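Side-chain contacts in Low temperature requirement C protein (Listeria monocytogenes, PDB 1Y9I), which probably removes the phosphate from phosphatidylglycerophosphate, a membrane lipid precursor, at a site that holds calcium and magnesium ions: residues A[13-18]-A[54-59]; A[105-108]-A[113-116]; A[129-134]-A[141-146]. All blocks are in the same frame, centred on the assembly; numbering follows the deposited sequence.

Overall arrangement
All three contacts belong to one all-helical fold, yet each shows a different use of side chains. Interaction 1 is partly buried: it joins helix 9-20 to the end of helix 45-56, with arginine ends on its outer side and leucines within. Interaction 2 is buried and wholly local, packing the two ends of the turn between helices 97-106 and 114-123 by van der Waals contact. Interaction 3, also buried, pairs leucine packing with a metal site at the start of helix 143-160. Their centres lie about 16 to 17 Å apart, but they meet at their margins: K58 touches V108, L18 touches L143, and I105 touches I146. Helix 143-160 carries one side of interaction 3 and packs against residues of the other two.

Interaction 1. Residues A[13-18]-A[54-59]; sequences KARSWL and HVLRKR
With CG turned anti to the carbonyl carbon (chi1 -68°) and the chain extended as far as NE, R15 sends its guanidinium away from helix 9-20 and over L56, whose CG is likewise anti to its own carbonyl carbon. The flat group lies with one face across the CB of L56, offset toward the rim, and NH2 of R15 comes to 3.9 Å from CB of L56. Further along L56, CD1 meets NH1 of R15 at 3.8 Å. R57 arrives in the guanidinium plane instead, its CG 3.8 Å from NH2 of R15. The two guanidinium planes are 58° apart, and NH2 of R15 stands 4.4 Å from NE of R57. Salt bridges from R15 to E53 and E11 probably offset this approach of like charges and hold the guanidinium in place. Deeper in, the contact becomes purely apolar: CD1 of L18 and CD2 of L56 meet tip to tip at 4.0 Å. The contact thus passes from arginines at its outer edge to leucines where helix 9-20 meets the end of helix 45-56. Beneath it runs helix 143-160, where L18 packs on L143 and L56 on I150, while A14 rests on L66 of helix 59-76.

Interaction 2. Residues A[105-108]-A[113-116]; sequences IVNV and GFTN
The amide nitrogen ND2 of N107 meets two carbons of the F114 ring, CE1 at 3.4 Å and CZ at 3.5 Å. The setting is a short loop joining two successive helices of the helical bundle: helix 97-106 finishes, the chain turns, and helix 114-123 starts beside the place just left. ND2 comes to the rim of the ring near its plane, with the amide and ring planes 72° apart, so the approach is an edge contact and not an amide lying over the aromatic face. V106 approaches the rim as well, its CG1 lying in the ring plane 3.8 Å from CD1 of F114. That methyl is placed by the first torsion of V106, which sets CG1 anti to the backbone nitrogen (chi1 177°) and aims it across the turn. The backbones come close here, with the CA atoms of V106 and G113 6.0 Å apart. The same two side chains, F114 and N107, also face the assembly: F114 packs on L103 of the fourth subunit and N107 on N107 of the third. G113 has no side chain to stand between the two ends of the turn, and CG1 of V106 therefore settles 3.6 Å from the carbonyl carbon C of G113.

Interaction 3. Residues A[129-134]-A[141-146]; sequences AKLNEH and TFLDDI. With MG (magnesium ion), chain F.
L131 and L143 supply the apolar half of the contact, their side chains crossing at about a right angle, with CD2 of L131 3.9 Å from CD2 of L143. The other branch of L131, CD1, lies 4.1 Å from CA of D144 and so covers the backbone that carries a metal ligand. Polar linkage across the segments runs through water 1, which bonds to OD1 of N132 and OD2 of D144, although other acceptors compete for its protons. Coordination is the third kind. Magnesium takes the backbone O of T141 at 2.0 Å, OD2 of D145 at 2.1 Å, OD1 of D144 at a longer 2.5 Å, waters 2 and 3, and a carboxylate oxygen of D98, six ligands in all. D144 has CG between its backbone nitrogen and carbonyl carbon (chi1 49°), which turns OD1 to the ion and leaves OD2 to accept a 2.5 Å bond from water 2. Next to the ligand T141, the D72 carboxylate accepts from the backbone N of F142 and of L143, which helps hold the ligand-bearing chain. Since D98 also binds the calcium ion, with Y95 and E99, the site is binuclear; cations gathered by clustered carboxylates are consistent with binding a phosphate group.

Interaction 1. Residues A[13-18]-A[54-59]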
loop_
_atom_site.group_PDB
_atom_site.type_symbol
_atom_site.label_atom_id
_atom_site.label_comp_id
_atom_site.label_asym_id
_atom_site.label_seq_id
_atom_site.Cartn_x
_atom_site.Cartn_y
_atom_site.Cartn_z
ATOM N N LYS A 13 25.587 -0.219 -7.569
ATOM C CA LYS A 13 25.505 1.110 -6.979
ATOM C C LYS A 13 24.713 1.121 -5.675
ATOM O O LYS A 13 25.070 1.827 -4.735
ATOM C CB LYS A 13 24.880 2.097 -7.973
ATOM C CG LYS A 13 24.694 3.504 -7.430
ATOM C CD LYS A 13 26.020 4.153 -7.061
ATOM C CE LYS A 13 25.810 5.554 -6.511
ATOM N NZ LYS A 13 27.088 6.231 -6.145
ATOM N N ALA A 14 23.637 0.343 -5.622
ATOM C CA ALA A 14 22.810 0.279 -4.419
ATOM C C ALA A 14 23.636 -0.207 -3.238
ATOM O O ALA A 14 23.620 0.394 -2.162
ATOM C CB ALA A 14 21.625 -0.656 -4.643
ATOM N N ARG A 15 24.361 -1.301 -3.443
ATOM C CA ARG A 15 25.188 -1.880 -2.392
ATOM C C ARG A 15 26.313 -0.954 -1.927
ATOM O O ARG A 15 26.498 -0.750 -0.728
ATOM C CB ARG A 15 25.778 -3.210 -2.867
ATOM C CG ARG A 15 24.756 -4.329 -3.048
ATOM C CD ARG A 15 25.415 -5.559 -3.656
ATOM N NE ARG A 15 24.517 -6.710 -3.755
ATOM C CZ ARG A 15 24.155 -7.470 -2.725
ATOM N NH1 ARG A 15 24.614 -7.207 -1.508
ATOM N NH2 ARG A 15 23.335 -8.498 -2.914
ATOM N N SER A 16 27.059 -0.391 -2.872
ATOM C CA SER A 16 28.165 0.496 -2.528
ATOM C C SER A 16 27.709 1.798 -1.880
ATOM O O SER A 16 28.404 2.341 -1.019
ATOM C CB SER A 16 29.014 0.804 -3.771
ATOM O OG SER A 16 28.263 1.483 -4.759
ATOM N N TRP A 17 26.545 2.301 -2.281
ATOM C CA TRP A 17 26.056 3.544 -1.706
ATOM C C TRP A 17 25.641 3.334 -0.255
ATOM O O TRP A 17 25.874 4.194 0.591
ATOM C CB TRP A 17 24.884 4.108 -2.516
ATOM C CG TRP A 17 24.905 5.616 -2.589
ATOM C CD1 TRP A 17 25.792 6.453 -1.972
ATOM C CD2 TRP A 17 24.016 6.457 -3.333
ATOM N NE1 TRP A 17 25.515 7.759 -2.285
ATOM C CE2 TRP A 17 24.428 7.793 -3.120
ATOM C CE3 TRP A 17 22.910 6.215 -4.160
ATOM C CZ2 TRP A 17 23.775 8.886 -3.703
ATOM C CZ3 TRP A 17 22.258 7.301 -4.742
ATOM C CH2 TRP A 17 22.696 8.621 -4.509
ATOM N N LEU A 18 25.016 2.194 0.031
ATOM C CA LEU A 18 24.615 1.887 1.399
ATOM C C LEU A 18 25.872 1.904 2.272
ATOM O O LEU A 18 25.913 2.559 3.318
ATOM C CB LEU A 18 23.960 0.502 1.477
ATOM C CG LEU A 18 22.464 0.385 1.180
ATOM C CD1 LEU A 18 22.070 -1.082 1.071
ATOM C CD2 LEU A 18 21.672 1.069 2.286
ATOM N N HIS A 54 19.594 -11.643 -0.055
ATOM C CA HIS A 54 18.513 -11.945 -0.988
ATOM C C HIS A 54 17.615 -10.741 -1.250
ATOM O O HIS A 54 17.162 -10.531 -2.376
ATOM C CB HIS A 54 17.659 -13.106 -0.477
ATOM C CG HIS A 54 18.223 -14.456 -0.792
ATOM N ND1 HIS A 54 18.713 -15.303 0.177
ATOM C CD2 HIS A 54 18.356 -15.113 -1.969
ATOM C CE1 HIS A 54 19.123 -16.425 -0.388
ATOM N NE2 HIS A 54 18.918 -16.336 -1.689
ATOM N N VAL A 55 17.351 -9.956 -0.211
ATOM C CA VAL A 55 16.515 -8.772 -0.363
ATOM C C VAL A 55 17.206 -7.742 -1.267
ATOM O O VAL A 55 16.582 -7.167 -2.164
ATOM C CB VAL A 55 16.207 -8.136 1.019
ATOM C CG1 VAL A 55 15.489 -6.805 0.844
ATOM C CG2 VAL A 55 15.334 -9.085 1.840
ATOM N N LEU A 56 18.496 -7.526 -1.040
ATOM C CA LEU A 56 19.246 -6.558 -1.830
ATOM C C LEU A 56 19.390 -6.940 -3.304
ATOM O O LEU A 56 19.774 -6.107 -4.122
ATOM C CB LEU A 56 20.623 -6.319 -1.206
ATOM C CG LEU A 56 20.595 -5.628 0.164
ATOM C CD1 LEU A 56 22.006 -5.496 0.707
ATOM C CD2 LEU A 56 19.950 -4.254 0.035
ATOM N N ARG A 57 19.071 -8.185 -3.648
ATOM C CA ARG A 57 19.156 -8.618 -5.042
ATOM C C ARG A 57 17.880 -8.260 -5.798
ATOM O O ARG A 57 17.808 -8.416 -7.015
ATOM C CB ARG A 57 19.382 -10.134 -5.134
ATOM C CG ARG A 57 20.695 -10.616 -4.539
ATOM C CD ARG A 57 21.022 -12.027 -5.003
ATOM N NE ARG A 57 22.197 -12.562 -4.324
ATOM C CZ ARG A 57 22.160 -13.225 -3.174
ATOM N NH1 ARG A 57 21.006 -13.450 -2.565
ATOM N NH2 ARG A 57 23.286 -13.658 -2.627
ATOM N N LYS A 58 16.873 -7.785 -5.070
ATOM C CA LYS A 58 15.599 -7.412 -5.678
ATOM C C LYS A 58 15.678 -6.043 -6.337
ATOM O O LYS A 58 16.051 -5.062 -5.701
ATOM C CB LYS A 58 14.489 -7.397 -4.620
ATOM C CG LYS A 58 14.145 -8.760 -4.045
ATOM C CD LYS A 58 13.452 -9.635 -5.071
ATOM C CE LYS A 58 12.983 -10.938 -4.446
ATOM N NZ LYS A 58 12.168 -11.750 -5.390
ATOM N N ARG A 59 15.312 -5.984 -7.612
ATOM C CA ARG A 59 15.334 -4.736 -8.358
ATOM C C ARG A 59 14.471 -3.675 -7.665
ATOM O O ARG A 59 14.855 -2.511 -7.582
ATOM C CB ARG A 59 14.822 -4.972 -9.785
ATOM C CG ARG A 59 15.107 -3.828 -10.746
ATOM C CD ARG A 59 14.477 -4.085 -12.106
ATOM N NE ARG A 59 14.931 -3.125 -13.110
ATOM C CZ ARG A 59 16.133 -3.152 -13.680
ATOM N NH1 ARG A 59 17.005 -4.096 -13.348
ATOM N NH2 ARG A 59 16.466 -2.231 -14.576
#

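Interaction 2. Residues A[105-108]-A[113-116]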
loop_
_atom_site.group_PDB
_atom_site.type_symbol
_atom_site.label_atom_id
_atom_site.label_comp_id
_atom_site.label_asym_id
_atom_site.label_seq_id
_atom_site.Cartn_x
_atom_site.Cartn_y
_atom_site.Cartn_z
ATOM N N ILE A 105 9.894 -1.581 -0.117
ATOM C CA ILE A 105 10.950 -2.556 0.129
ATOM C C ILE A 105 10.327 -3.685 0.940
ATOM O O ILE A 105 10.516 -4.859 0.643
ATOM C CB ILE A 105 12.112 -1.932 0.933
ATOM C CG1 ILE A 105 12.847 -0.908 0.060
ATOM C CG2 ILE A 105 13.064 -3.022 1.420
ATOM C CD1 ILE A 105 13.949 -0.147 0.809
ATOM N N VAL A 106 9.563 -3.321 1.962
ATOM C CA VAL A 106 8.904 -4.327 2.792
ATOM C C VAL A 106 7.992 -5.218 1.950
ATOM O O VAL A 106 7.979 -6.449 2.099
ATOM C CB VAL A 106 8.032 -3.665 3.878
ATOM C CG1 VAL A 106 7.302 -4.737 4.689
ATOM C CG2 VAL A 106 8.891 -2.809 4.787
ATOM N N ASN A 107 7.220 -4.588 1.072
ATOM C CA ASN A 107 6.273 -5.311 0.234
ATOM C C ASN A 107 6.832 -6.418 -0.636
ATOM O O ASN A 107 6.085 -7.308 -1.044
ATOM C CB ASN A 107 5.494 -4.326 -0.634
ATOM C CG ASN A 107 4.187 -3.923 0.004
ATOM O OD1 ASN A 107 3.750 -2.774 -0.105
ATOM N ND2 ASN A 107 3.547 -4.876 0.675
ATOM N N VAL A 108 8.129 -6.375 -0.928
ATOM C CA VAL A 108 8.725 -7.414 -1.758
ATOM C C VAL A 108 8.505 -8.793 -1.143
ATOM O O VAL A 108 8.510 -9.805 -1.848
ATOM C CB VAL A 108 10.236 -7.172 -1.969
ATOM C CG1 VAL A 108 10.817 -8.261 -2.842
ATOM C CG2 VAL A 108 10.451 -5.822 -2.632
ATOM N N GLY A 113 5.500 -8.396 6.868
ATOM C CA GLY A 113 6.662 -7.640 7.300
ATOM C C GLY A 113 6.279 -6.255 7.809
ATOM O O GLY A 113 7.108 -5.557 8.405
ATOM N N PHE A 114 5.021 -5.869 7.599
ATOM C CA PHE A 114 4.511 -4.553 8.010
ATOM C C PHE A 114 4.772 -4.186 9.472
ATOM O O PHE A 114 5.337 -3.137 9.756
ATOM C CB PHE A 114 2.992 -4.445 7.768
ATOM C CG PHE A 114 2.585 -4.363 6.314
ATOM C CD1 PHE A 114 3.532 -4.271 5.295
ATOM C CD2 PHE A 114 1.235 -4.363 5.971
ATOM C CE1 PHE A 114 3.137 -4.174 3.951
ATOM C CE2 PHE A 114 0.829 -4.268 4.634
ATOM C CZ PHE A 114 1.785 -4.175 3.623
ATOM N N THR A 115 4.352 -5.039 10.404
ATOM C CA THR A 115 4.543 -4.722 11.811
ATOM C C THR A 115 6.009 -4.619 12.249
ATOM O O THR A 115 6.351 -3.757 13.058
ATOM C CB THR A 115 3.755 -5.712 12.717
ATOM O OG1 THR A 115 4.045 -7.060 12.337
ATOM C CG2 THR A 115 2.254 -5.470 12.570
ATOM N N ASN A 116 6.883 -5.461 11.705
ATOM C CA ASN A 116 8.290 -5.379 12.082
ATOM C C ASN A 116 8.912 -4.081 11.590
ATOM O O ASN A 116 9.820 -3.534 12.217
ATOM C CB ASN A 116 9.080 -6.576 11.541
ATOM C CG ASN A 116 9.038 -7.766 12.486
ATOM O OD1 ASN A 116 8.745 -7.610 13.671
ATOM N ND2 ASN A 116 9.346 -8.951 11.973
#

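Interaction 3. Residues A[129-134]-A[141-146]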
loop_
_atom_site.group_PDB
_atom_site.type_symbol
_atom_site.label_atom_id
_atom_site.label_comp_id
_atom_site.label_asym_id
_atom_site.label_seq_id
_atom_site.Cartn_x
_atom_site.Cartn_y
_atom_site.Cartn_z
ATOM N N ALA A 129 20.212 3.486 15.472
ATOM C CA ALA A 129 20.464 4.540 16.449
ATOM C C ALA A 129 21.495 5.519 15.882
ATOM O O ALA A 129 21.401 6.728 16.091
ATOM C CB ALA A 129 20.967 3.939 17.758
ATOM N N LYS A 130 22.471 4.991 15.153
ATOM C CA LYS A 130 23.518 5.818 14.560
ATOM C C LYS A 130 22.993 6.697 13.422
ATOM O O LYS A 130 23.558 7.749 13.127
ATOM C CB LYS A 130 24.661 4.931 14.055
ATOM C CG LYS A 130 25.291 4.069 15.140
ATOM C CD LYS A 130 26.440 3.217 14.604
ATOM C CE LYS A 130 27.633 4.064 14.183
ATOM N NZ LYS A 130 28.739 3.236 13.617
ATOM N N LEU A 131 21.910 6.263 12.788
ATOM C CA LEU A 131 21.317 7.023 11.693
ATOM C C LEU A 131 20.311 8.042 12.224
ATOM O O LEU A 131 19.790 8.863 11.465
ATOM C CB LEU A 131 20.604 6.075 10.723
ATOM C CG LEU A 131 21.464 5.089 9.933
ATOM C CD1 LEU A 131 20.571 4.158 9.122
ATOM C CD2 LEU A 131 22.406 5.854 9.021
ATOM N N ASN A 132 20.053 7.991 13.527
ATOM C CA ASN A 132 19.079 8.874 14.162
ATOM C C ASN A 132 19.705 9.922 15.085
ATOM O O ASN A 132 19.113 10.292 16.096
ATOM C CB ASN A 132 18.077 8.020 14.949
ATOM C CG ASN A 132 16.869 8.806 15.421
ATOM O OD1 ASN A 132 16.127 9.368 14.618
ATOM N ND2 ASN A 132 16.662 8.842 16.735
ATOM N N GLU A 133 20.892 10.407 14.738
ATOM C CA GLU A 133 21.561 11.402 15.570
ATOM C C GLU A 133 21.119 12.842 15.317
ATOM O O GLU A 133 21.092 13.654 16.244
ATOM C CB GLU A 133 23.075 11.294 15.404
ATOM C CG GLU A 133 23.662 10.021 15.988
ATOM C CD GLU A 133 25.172 10.012 15.948
ATOM O OE1 GLU A 133 25.781 10.975 16.460
ATOM O OE2 GLU A 133 25.752 9.044 15.410
ATOM N N HIS A 134 20.772 13.158 14.071
ATOM C CA HIS A 134 20.342 14.511 13.709
ATOM C C HIS A 134 21.346 15.567 14.170
ATOM O O HIS A 134 20.974 16.545 14.817
ATOM C CB HIS A 134 18.972 14.822 14.324
ATOM C CG HIS A 134 17.850 14.010 13.756
ATOM N ND1 HIS A 134 17.781 12.640 13.887
ATOM C CD2 HIS A 134 16.753 14.377 13.054
ATOM C CE1 HIS A 134 16.689 12.198 13.289
ATOM N NE2 HIS A 134 16.047 13.232 12.776
ATOM N N THR A 141 17.075 10.905 6.551
ATOM C CA THR A 141 15.625 10.893 6.519
ATOM C C THR A 141 15.075 9.686 5.755
ATOM O O THR A 141 14.120 9.044 6.197
ATOM C CB THR A 141 15.115 12.195 5.890
ATOM O OG1 THR A 141 15.535 13.296 6.711
ATOM C CG2 THR A 141 13.597 12.191 5.778
ATOM N N PHE A 142 15.676 9.374 4.616
ATOM C CA PHE A 142 15.225 8.233 3.821
ATOM C C PHE A 142 15.953 6.943 4.177
ATOM O O PHE A 142 15.359 5.863 4.173
ATOM C CB PHE A 142 15.420 8.521 2.338
ATOM C CG PHE A 142 14.392 9.435 1.773
ATOM C CD1 PHE A 142 13.227 8.923 1.211
ATOM C CD2 PHE A 142 14.556 10.817 1.846
ATOM C CE1 PHE A 142 12.235 9.774 0.734
ATOM C CE2 PHE A 142 13.566 11.677 1.372
ATOM C CZ PHE A 142 12.406 11.153 0.816
ATOM N N LEU A 143 17.236 7.053 4.491
ATOM C CA LEU A 143 18.022 5.873 4.814
ATOM C C LEU A 143 17.568 5.116 6.061
ATOM O O LEU A 143 17.654 3.880 6.089
ATOM C CB LEU A 143 19.503 6.235 4.940
ATOM C CG LEU A 143 20.431 5.035 5.183
ATOM C CD1 LEU A 143 20.223 3.990 4.098
ATOM C CD2 LEU A 143 21.879 5.500 5.202
ATOM N N ASP A 144 17.102 5.819 7.094
ATOM C CA ASP A 144 16.662 5.090 8.282
ATOM C C ASP A 144 15.500 4.150 7.955
ATOM O O ASP A 144 15.488 3.000 8.407
ATOM C CB ASP A 144 16.296 6.029 9.450
ATOM C CG ASP A 144 15.373 7.164 9.054
ATOM O OD1 ASP A 144 14.653 7.052 8.040
ATOM O OD2 ASP A 144 15.359 8.177 9.787
ATOM N N ASP A 145 14.542 4.626 7.158
ATOM C CA ASP A 145 13.395 3.806 6.755
ATOM C C ASP A 145 13.860 2.662 5.863
ATOM O O ASP A 145 13.379 1.533 5.976
ATOM C CB ASP A 145 12.382 4.633 5.959
ATOM C CG ASP A 145 11.847 5.804 6.733
ATOM O OD1 ASP A 145 11.020 5.592 7.640
ATOM O OD2 ASP A 145 12.259 6.942 6.427
ATOM N N ILE A 146 14.787 2.966 4.959
ATOM C CA ILE A 146 15.309 1.963 4.041
ATOM C C ILE A 146 15.946 0.787 4.789
ATOM O O ILE A 146 15.675 -0.376 4.488
ATOM C CB ILE A 146 16.350 2.593 3.075
ATOM C CG1 ILE A 146 15.628 3.469 2.042
ATOM C CG2 ILE A 146 17.172 1.509 2.405
ATOM C CD1 ILE A 146 16.562 4.303 1.158
HETATM MG MG MG F . 12.766 8.629 7.653
HETATM O O HOH W 1 15.343 7.923 12.786
HETATM O O HOH W 2 13.495 9.746 9.112
HETATM O O HOH W 3 11.576 7.573 8.991
#